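PDB 4E72: DUF3298 domain-containing protein from Pseudomonas aeruginosa, which is of unknown function but carries a DUF3298 domain and is probably exported as a lipoprotein. Local coordinates for residues A155-N160 with D167-W172; S195-P198 with H203-L206. All blocks are in the same frame, centred on the assembly; numbering follows the deposited sequence.

Interaction 1. Residues A155-N160 with D167-W172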
# COMPACT_ATOMS: atom_id res chain seq x y z
N ALA A 155 -8.00 11.12 16.73
CA ALA A 155 -7.99 9.89 17.52
C ALA A 155 -6.59 9.28 17.54
O ALA A 155 -6.15 8.84 18.59
CB ALA A 155 -9.00 8.90 16.98
N TRP A 156 -5.87 9.29 16.39
CA TRP A 156 -4.50 8.79 16.24
C TRP A 156 -3.52 9.61 17.08
O TRP A 156 -2.61 9.04 17.68
CB TRP A 156 -4.08 8.78 14.76
CG TRP A 156 -2.67 8.33 14.53
CD1 TRP A 156 -2.23 7.05 14.40
CD2 TRP A 156 -1.50 9.17 14.41
NE1 TRP A 156 -0.86 7.03 14.25
CE2 TRP A 156 -0.39 8.31 14.26
CE3 TRP A 156 -1.30 10.56 14.44
CZ2 TRP A 156 0.92 8.80 14.13
CZ3 TRP A 156 0.00 11.04 14.32
CH2 TRP A 156 1.09 10.17 14.15
N LEU A 157 -3.69 10.96 17.11
CA LEU A 157 -2.86 11.85 17.93
C LEU A 157 -3.00 11.51 19.43
O LEU A 157 -1.99 11.41 20.14
CB LEU A 157 -3.22 13.34 17.71
CG LEU A 157 -2.81 13.96 16.37
CD1 LEU A 157 -3.58 15.28 16.14
CD2 LEU A 157 -1.28 14.16 16.26
N LEU A 158 -4.27 11.36 19.90
CA LEU A 158 -4.65 11.02 21.27
C LEU A 158 -4.08 9.65 21.66
O LEU A 158 -3.53 9.52 22.75
CB LEU A 158 -6.20 11.04 21.46
CG LEU A 158 -6.72 10.84 22.91
CD1 LEU A 158 -6.24 11.92 23.84
CD2 LEU A 158 -8.22 10.82 22.96
N ALA A 159 -4.14 8.66 20.75
CA ALA A 159 -3.60 7.32 20.98
C ALA A 159 -2.07 7.35 21.15
O ALA A 159 -1.50 6.52 21.86
CB ALA A 159 -3.99 6.40 19.83
N ASN A 160 -1.40 8.31 20.49
CA ASN A 160 0.07 8.43 20.53
C ASN A 160 0.57 9.51 21.51
O ASN A 160 1.76 9.82 21.49
CB ASN A 160 0.58 8.73 19.13
CG ASN A 160 0.59 7.51 18.25
OD1 ASN A 160 1.49 6.67 18.31
ND2 ASN A 160 -0.42 7.36 17.43
N ASP A 167 3.66 21.69 18.99
CA ASP A 167 4.85 21.84 18.13
C ASP A 167 4.87 20.75 17.04
O ASP A 167 5.18 21.04 15.88
CB ASP A 167 6.16 21.84 18.94
CG ASP A 167 7.32 22.59 18.28
OD1 ASP A 167 7.21 22.95 17.08
OD2 ASP A 167 8.35 22.79 18.97
N PHE A 168 4.52 19.50 17.42
CA PHE A 168 4.38 18.36 16.51
C PHE A 168 3.26 18.62 15.49
O PHE A 168 3.43 18.34 14.30
CB PHE A 168 4.08 17.07 17.30
CG PHE A 168 3.99 15.82 16.46
CD1 PHE A 168 2.80 15.46 15.83
CD2 PHE A 168 5.08 14.96 16.33
CE1 PHE A 168 2.72 14.31 15.04
CE2 PHE A 168 4.99 13.79 15.58
CZ PHE A 168 3.81 13.49 14.92
N GLN A 169 2.10 19.12 15.97
CA GLN A 169 0.92 19.39 15.15
C GLN A 169 1.18 20.47 14.08
O GLN A 169 0.75 20.28 12.94
CB GLN A 169 -0.28 19.78 16.02
CG GLN A 169 -0.92 18.55 16.67
CD GLN A 169 -2.07 18.87 17.58
OE1 GLN A 169 -2.93 19.71 17.28
NE2 GLN A 169 -2.13 18.19 18.72
N LYS A 170 1.95 21.54 14.42
CA LYS A 170 2.32 22.60 13.47
C LYS A 170 3.31 22.07 12.44
O LYS A 170 3.26 22.47 11.28
CB LYS A 170 2.90 23.83 14.17
CG LYS A 170 1.95 24.52 15.16
CD LYS A 170 0.61 24.99 14.56
CE LYS A 170 -0.53 24.92 15.55
NZ LYS A 170 -0.92 23.52 15.86
N THR A 171 4.21 21.16 12.87
CA THR A 171 5.23 20.57 12.00
C THR A 171 4.59 19.54 11.05
O THR A 171 4.99 19.42 9.89
CB THR A 171 6.33 19.94 12.86
OG1 THR A 171 6.94 20.97 13.64
CG2 THR A 171 7.41 19.23 12.05
N TRP A 172 3.63 18.77 11.56
CA TRP A 172 3.00 17.73 10.77
C TRP A 172 1.50 17.95 10.73
O TRP A 172 0.76 17.25 11.42
CB TRP A 172 3.34 16.35 11.33
CG TRP A 172 4.81 16.08 11.47
CD1 TRP A 172 5.56 16.18 12.62
CD2 TRP A 172 5.71 15.68 10.43
NE1 TRP A 172 6.87 15.83 12.36
CE2 TRP A 172 6.99 15.53 11.02
CE3 TRP A 172 5.57 15.45 9.05
CZ2 TRP A 172 8.12 15.15 10.27
CZ3 TRP A 172 6.68 15.06 8.32
CH2 TRP A 172 7.93 14.90 8.93
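Trp156, Leu157, Phe168 and Gln169 make the contact between two consecutive, roughly antiparallel helices of the DUF3298 region, joined by a short loop. Residues 155-159 are the last turn of helix 142-159. Residues 167-171 make up all but the first residue of the short helix 166-171. The two segment axes run at 141° and come no closer than 12.8 Å. That is wide for packed helices, so long side chains bridge the gap.

Trp156 reaches across with the six-membered end of its indole. CG stands anti to the backbone N (chi1 178°), which carries the ring out to the second helix. Its CZ3 edge comes to 4.3 Å from Phe168 CE1, which lies near the indole plane. The two rings meet obliquely on the Phe168 side, and no ring stack results. Asn160 ND2 sits 3.2 Å above the five-membered ring of the indole, near its NE1 rim. Trp156 also rests on Pro204.

Leu157 is the buried member and splits its two methyls between two partners. CD2 meets Phe168 CE1 at 4.2 Å, obliquely to that ring. CD1 lies against the amide end of Gln169. This is a van der Waals touch. The NE2 of Gln169 has its hydrogen bond with Leu162 O in the linker. The amide is thereby tied to the loop, and CD1 of Leu157 rests beside it. Phe168 has a further neighbour: Trp172 CD1 sits over the centre of one ring face, 3.8 Å above it.

Asn160 closes the helix. It is the first residue to leave helical geometry, and its side chain turns back on the last turn. ND2 donates to Trp156 O at 2.8 Å, with an N-H...O angle of 165°.

Interaction 2. Residues S195-P198 with H203-L206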
# COMPACT_ATOMS: atom_id res chain seq x y z
N SER A 195 5.11 11.97 6.07
CA SER A 195 4.04 12.79 5.51
C SER A 195 3.25 13.48 6.62
O SER A 195 2.97 14.66 6.49
CB SER A 195 3.11 11.98 4.61
OG SER A 195 2.57 10.88 5.31
N ILE A 196 2.86 12.73 7.69
CA ILE A 196 2.13 13.24 8.85
C ILE A 196 2.90 12.94 10.16
O ILE A 196 2.39 13.22 11.26
CB ILE A 196 0.65 12.74 8.93
CG1 ILE A 196 0.55 11.17 8.98
CG2 ILE A 196 -0.22 13.39 7.83
CD1 ILE A 196 -0.72 10.62 9.63
N ALA A 197 4.13 12.40 10.05
CA ALA A 197 4.95 12.07 11.22
C ALA A 197 6.38 11.81 10.82
O ALA A 197 6.59 11.42 9.68
CB ALA A 197 4.39 10.82 11.92
N PRO A 198 7.37 11.87 11.74
CA PRO A 198 8.76 11.50 11.35
C PRO A 198 8.86 10.01 11.05
O PRO A 198 7.94 9.25 11.39
CB PRO A 198 9.60 11.87 12.60
CG PRO A 198 8.73 12.71 13.45
CD PRO A 198 7.30 12.30 13.15
N HIS A 203 4.83 4.02 9.13
CA HIS A 203 3.72 4.30 8.22
C HIS A 203 2.43 4.40 9.03
O HIS A 203 1.80 3.37 9.26
CB HIS A 203 3.65 3.19 7.15
CG HIS A 203 4.83 3.21 6.23
ND1 HIS A 203 5.85 2.28 6.33
CD2 HIS A 203 5.15 4.10 5.25
CE1 HIS A 203 6.74 2.62 5.42
NE2 HIS A 203 6.34 3.69 4.72
N PRO A 204 2.05 5.63 9.52
CA PRO A 204 0.85 5.74 10.36
C PRO A 204 -0.42 5.22 9.70
O PRO A 204 -0.63 5.40 8.49
CB PRO A 204 0.74 7.24 10.65
CG PRO A 204 2.11 7.79 10.42
CD PRO A 204 2.70 6.94 9.34
N GLU A 205 -1.23 4.53 10.50
CA GLU A 205 -2.53 3.99 10.06
C GLU A 205 -3.65 4.65 10.82
O GLU A 205 -3.73 4.52 12.05
CB GLU A 205 -2.62 2.45 10.23
CG GLU A 205 -1.88 1.69 9.14
CD GLU A 205 -2.06 0.18 9.13
OE1 GLU A 205 -2.97 -0.34 9.83
OE2 GLU A 205 -1.30 -0.50 8.40
N LEU A 206 -4.49 5.37 10.07
CA LEU A 206 -5.69 6.02 10.58
C LEU A 206 -6.86 5.09 10.37
O LEU A 206 -6.92 4.41 9.32
CB LEU A 206 -5.92 7.36 9.87
CG LEU A 206 -5.46 8.65 10.58
CD1 LEU A 206 -3.98 8.61 10.94
CD2 LEU A 206 -5.74 9.85 9.72
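Ile196 and Ala197 pack against Pro204 and Leu206 within the long connection between two adjacent antiparallel strands, 187-190 and 205-208. Residues 195-198 belong to the loop that follows strand 187-190. Residues 203-204 lead into strand 205-208, an outer strand of a three-stranded sheet, and 205-206 open it. No hydrogen bond joins the two segments, and the fit is one of apolar shapes.

The main bump is the Ile196 side chain. Its CG1 lies between the backbone N and the carbonyl carbon (chi1 58°), and the chain then extends to CD1. The arm and the proline ring lie alongside each other and point opposite ways. CD1 packs 3.8 Å from Pro204 CB. Its 4.0 Å approach to Leu206 CD1 is tentative, as it holds for one of two leucine conformers. Behind it, Ile196 CG1 lies 4.0 Å from Pro204 CG.

The proline ring is the answering bump. Its CG corner rests in the shallow notch formed by Ile196 CG1 and the Ala197 methyl. All four touching residues are buried. Trp156 of helix 142-159 packs on Ala197, Pro204 and Leu206. The strand alternates its side chains: Glu205 points away from the loop and forms salt bridges with Arg92, Lys190 and Lys207. On the loop side, the small Ala197 methyl completes the fit, with CB 4.1 Å from Pro204 CG.

In the fold
Interactions 1 and 2 lie side by side in the DUF3298 region, with centres about 10 Å apart. Interaction 2 is the core contact: all its touching residues are buried, and it joins a loop to the small sheet. Interaction 1 lies farther from the chain centre, is only partly buried, and joins two helices. Both are apolar across their segments. Interaction 1 uses aromatic rings and an amide flank, while interaction 2 uses aliphatic groups. Trp156 is common to both: its ring edge serves interaction 1, while the indole also packs on the apolar residues of interaction 2. A second seam joins 167-172 to 195-198: Trp172 CB approaches Ile196 O at 3.3 Å, and Phe168 CE2 approaches Pro198 CD at 3.7 Å.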